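PHOX (Pseudomonas fluorescens, PDB 4A9V) hydrolyses phosphate monoesters as an alkaline phosphatase, using an iron-calcium cofactor held at the centre of a beta-propeller. Local coordinates at residues A[271-279]-A[385-393]. Residues are numbered along the deposited sequence; the frame is centred on the assembly and turned at random.
Sequences KHENAALAE and RPEWIVVSP. With CA (calcium ion), chain Q; LI (lithium ion), chain C; CA (calcium ion), chain R; FEO (mu-oxo-diiron), chain S.
Glu273 and Glu387 reach the same iron with carboxylate planes 85° apart; OE1 of Glu273 and OE2 of Glu387 are 3.0 Å from each other because both bind FE2 of the diiron group. Glu273 OE1 sits 2.0 Å from FE2, while its OE2 binds one calcium at 2.3 Å. With CG of Glu273 anti to the backbone N (chi1 -176°) and the chain bent at chi2, the carboxylate spans iron and calcium. OE2 of Glu387 is shared by FE2 and both calciums, and OE1 binds the second calcium; a carboxylate suits this because its two oxygens can chelate one metal while one of them bridges to others. Glu194, Asp292, Asp479 and Asp494 add further ligands. At the edge of this cluster the Trp388 ring lies with its rim to Glu273 OE2; indole suits the spot because NE1, on the rim of a broad apolar ring, can donate to a calcium-bound water. Strands 276-279 and 386-391 run side by side, away from the metals, as the innermost strands of two beta-propeller blades; Glu387, near the start of its strand, and Glu273, in the loop before the other, bring their carboxylates to the central site. No direct backbone hydrogen bond joins the segments; the Asn274 amide bridges the gap instead. Its ND2 gives a nearly straight bond (171°) to Ile389 O, 2.9 Å away and in the amide plane, whereas Ile389 N approaches Asn274 OD1 from above the carbonyl plane. Asparagine fits because one short group both donates and accepts. A water accepts from Asn274 N and lies close to Asn274 OD1 and Glu387 O. Farther from the metals, bonding gives way to sparse apolar contact: only a methyl fits where Ala276 CB comes 3.3 Å from Ile389 O, and at the partly exposed end branched Val391 offers CG2, which Ala278 CB merely grazes at 4.3 Å.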
# COMPACT_ATOMS: atom_id res chain seq x y z
N LYS A 271 8.53 -2.71 -6.09
CA LYS A 271 7.64 -1.61 -5.78
C LYS A 271 6.50 -2.12 -4.88
O LYS A 271 5.41 -2.47 -5.33
CB LYS A 271 7.16 -0.93 -7.06
CG LYS A 271 8.33 -0.37 -7.84
CD LYS A 271 7.96 0.46 -9.05
CE LYS A 271 9.22 0.80 -9.83
NZ LYS A 271 8.94 1.55 -11.08
N HIS A 272 6.85 -2.30 -3.60
CA HIS A 272 5.98 -2.96 -2.64
C HIS A 272 4.72 -2.18 -2.40
O HIS A 272 4.78 -1.02 -2.00
CB HIS A 272 6.70 -3.08 -1.30
CG HIS A 272 7.84 -4.05 -1.29
ND1 HIS A 272 7.67 -5.36 -0.99
CD2 HIS A 272 9.20 -3.87 -1.48
CE1 HIS A 272 8.86 -5.98 -1.00
NE2 HIS A 272 9.79 -5.08 -1.30
N GLU A 273 3.57 -2.85 -2.48
CA GLU A 273 2.30 -2.24 -2.10
C GLU A 273 2.03 -2.46 -0.61
O GLU A 273 2.15 -1.52 0.18
CB GLU A 273 1.15 -2.78 -2.93
CG GLU A 273 -0.17 -2.08 -2.62
CD GLU A 273 -0.47 -0.91 -3.53
OE1 GLU A 273 0.19 -0.80 -4.60
OE2 GLU A 273 -1.39 -0.12 -3.19
N ASN A 274 1.67 -3.68 -0.21
CA ASN A 274 1.48 -3.99 1.21
C ASN A 274 2.16 -5.30 1.58
O ASN A 274 2.88 -5.90 0.79
CB ASN A 274 -0.01 -3.92 1.64
CG ASN A 274 -0.75 -5.25 1.51
OD1 ASN A 274 -0.49 -6.04 0.61
ND2 ASN A 274 -1.77 -5.43 2.35
N ALA A 275 1.99 -5.69 2.84
CA ALA A 275 2.67 -6.84 3.40
C ALA A 275 1.69 -7.57 4.31
O ALA A 275 1.35 -7.09 5.39
CB ALA A 275 3.91 -6.40 4.17
N ALA A 276 1.12 -8.65 3.80
CA ALA A 276 0.02 -9.35 4.47
C ALA A 276 0.56 -10.49 5.32
O ALA A 276 1.14 -11.43 4.79
CB ALA A 276 -0.97 -9.88 3.44
N LEU A 277 0.36 -10.40 6.63
CA LEU A 277 0.90 -11.40 7.55
C LEU A 277 0.00 -12.63 7.65
O LEU A 277 -1.21 -12.52 7.80
CB LEU A 277 1.08 -10.79 8.94
CG LEU A 277 2.45 -10.21 9.26
CD1 LEU A 277 3.50 -11.30 9.43
CD2 LEU A 277 2.89 -9.20 8.22
N ALA A 278 0.65 -13.79 7.73
CA ALA A 278 0.00 -15.04 8.06
C ALA A 278 1.02 -15.89 8.82
O ALA A 278 2.12 -15.43 9.12
CB ALA A 278 -0.47 -15.75 6.79
N GLU A 279 0.65 -17.12 9.12
CA GLU A 279 1.51 -17.99 9.89
C GLU A 279 1.37 -19.40 9.33
O GLU A 279 0.26 -19.84 9.03
CB GLU A 279 1.08 -17.95 11.37
CG GLU A 279 1.98 -18.70 12.34
CD GLU A 279 1.62 -18.48 13.82
OE1 GLU A 279 0.70 -17.70 14.13
OE2 GLU A 279 2.33 -19.02 14.69
N ARG A 385 -1.04 -5.53 -12.24
CA ARG A 385 -0.83 -4.57 -11.15
C ARG A 385 -1.37 -5.06 -9.81
O ARG A 385 -2.34 -4.52 -9.27
CB ARG A 385 -1.44 -3.22 -11.48
CG ARG A 385 -0.77 -2.52 -12.66
CD ARG A 385 -1.30 -1.11 -12.79
NE ARG A 385 -0.99 -0.34 -11.60
CZ ARG A 385 -1.68 0.71 -11.19
NH1 ARG A 385 -2.52 1.30 -12.03
NH2 ARG A 385 -1.41 1.26 -10.02
N PRO A 386 -0.67 -6.02 -9.20
CA PRO A 386 -0.99 -6.40 -7.83
C PRO A 386 -0.88 -5.22 -6.88
O PRO A 386 0.15 -4.54 -6.85
CB PRO A 386 0.07 -7.46 -7.49
CG PRO A 386 0.64 -7.89 -8.79
CD PRO A 386 0.52 -6.73 -9.71
N GLU A 387 -1.94 -4.96 -6.14
CA GLU A 387 -1.88 -3.99 -5.06
C GLU A 387 -2.07 -4.73 -3.73
O GLU A 387 -1.24 -5.57 -3.39
CB GLU A 387 -2.78 -2.78 -5.32
CG GLU A 387 -2.23 -1.94 -6.47
CD GLU A 387 -2.80 -0.53 -6.54
OE1 GLU A 387 -3.92 -0.39 -7.06
OE2 GLU A 387 -2.12 0.44 -6.11
N TRP A 388 -3.09 -4.41 -2.94
CA TRP A 388 -3.14 -4.96 -1.58
C TRP A 388 -3.49 -6.43 -1.54
O TRP A 388 -4.32 -6.92 -2.31
CB TRP A 388 -4.15 -4.21 -0.72
CG TRP A 388 -3.77 -2.80 -0.39
CD1 TRP A 388 -3.36 -1.80 -1.26
CD2 TRP A 388 -4.04 -2.13 0.87
NE1 TRP A 388 -3.32 -0.59 -0.62
CE2 TRP A 388 -3.77 -0.72 0.65
CE3 TRP A 388 -4.56 -2.53 2.09
CZ2 TRP A 388 -3.98 0.23 1.64
CZ3 TRP A 388 -4.79 -1.56 3.07
CH2 TRP A 388 -4.51 -0.22 2.84
N ILE A 389 -2.94 -7.10 -0.53
CA ILE A 389 -3.25 -8.49 -0.21
C ILE A 389 -3.76 -8.56 1.23
O ILE A 389 -3.21 -7.88 2.12
CB ILE A 389 -2.00 -9.37 -0.39
CG1 ILE A 389 -1.52 -9.30 -1.84
CG2 ILE A 389 -2.30 -10.81 0.01
CD1 ILE A 389 -0.17 -9.96 -2.09
N VAL A 390 -4.78 -9.38 1.46
CA VAL A 390 -5.24 -9.64 2.82
C VAL A 390 -5.51 -11.13 2.99
O VAL A 390 -5.76 -11.85 2.02
CB VAL A 390 -6.53 -8.84 3.17
CG1 VAL A 390 -6.23 -7.35 3.25
CG2 VAL A 390 -7.65 -9.15 2.19
N VAL A 391 -5.49 -11.57 4.23
CA VAL A 391 -5.70 -12.96 4.60
C VAL A 391 -6.95 -13.02 5.50
O VAL A 391 -7.01 -12.33 6.52
CB VAL A 391 -4.47 -13.50 5.37
CG1 VAL A 391 -4.71 -14.94 5.79
CG2 VAL A 391 -3.21 -13.40 4.52
N SER A 392 -7.93 -13.82 5.14
CA SER A 392 -9.14 -13.91 5.96
C SER A 392 -8.79 -14.41 7.35
O SER A 392 -8.19 -15.47 7.49
CB SER A 392 -10.13 -14.88 5.34
OG SER A 392 -11.15 -15.16 6.27
N PRO A 393 -9.31 -13.75 8.39
CA PRO A 393 -9.13 -14.26 9.75
C PRO A 393 -10.02 -15.46 10.05
O PRO A 393 -9.83 -16.12 11.06
CB PRO A 393 -9.50 -13.06 10.63
CG PRO A 393 -10.47 -12.29 9.80
CD PRO A 393 -10.00 -12.45 8.37
CA CA Q . -2.56 1.81 -3.69
LI LI C . 0.49 -19.60 14.07
CA CA R . -3.71 2.13 -7.16
FE1 FEO S . 0.76 3.36 -3.76
FE2 FEO S . 0.02 0.72 -5.90
O FEO S . -0.45 2.27 -4.85
O HOH W 1 0.87 -6.11 -1.72
O HOH W 2 -2.02 1.88 -1.24
O HOH W 3 -0.52 -21.46 12.64
O HOH W 4 0.37 -20.25 16.49
O HOH W 5 -1.09 4.11 -2.93
O HOH W 6 -4.35 3.12 -2.58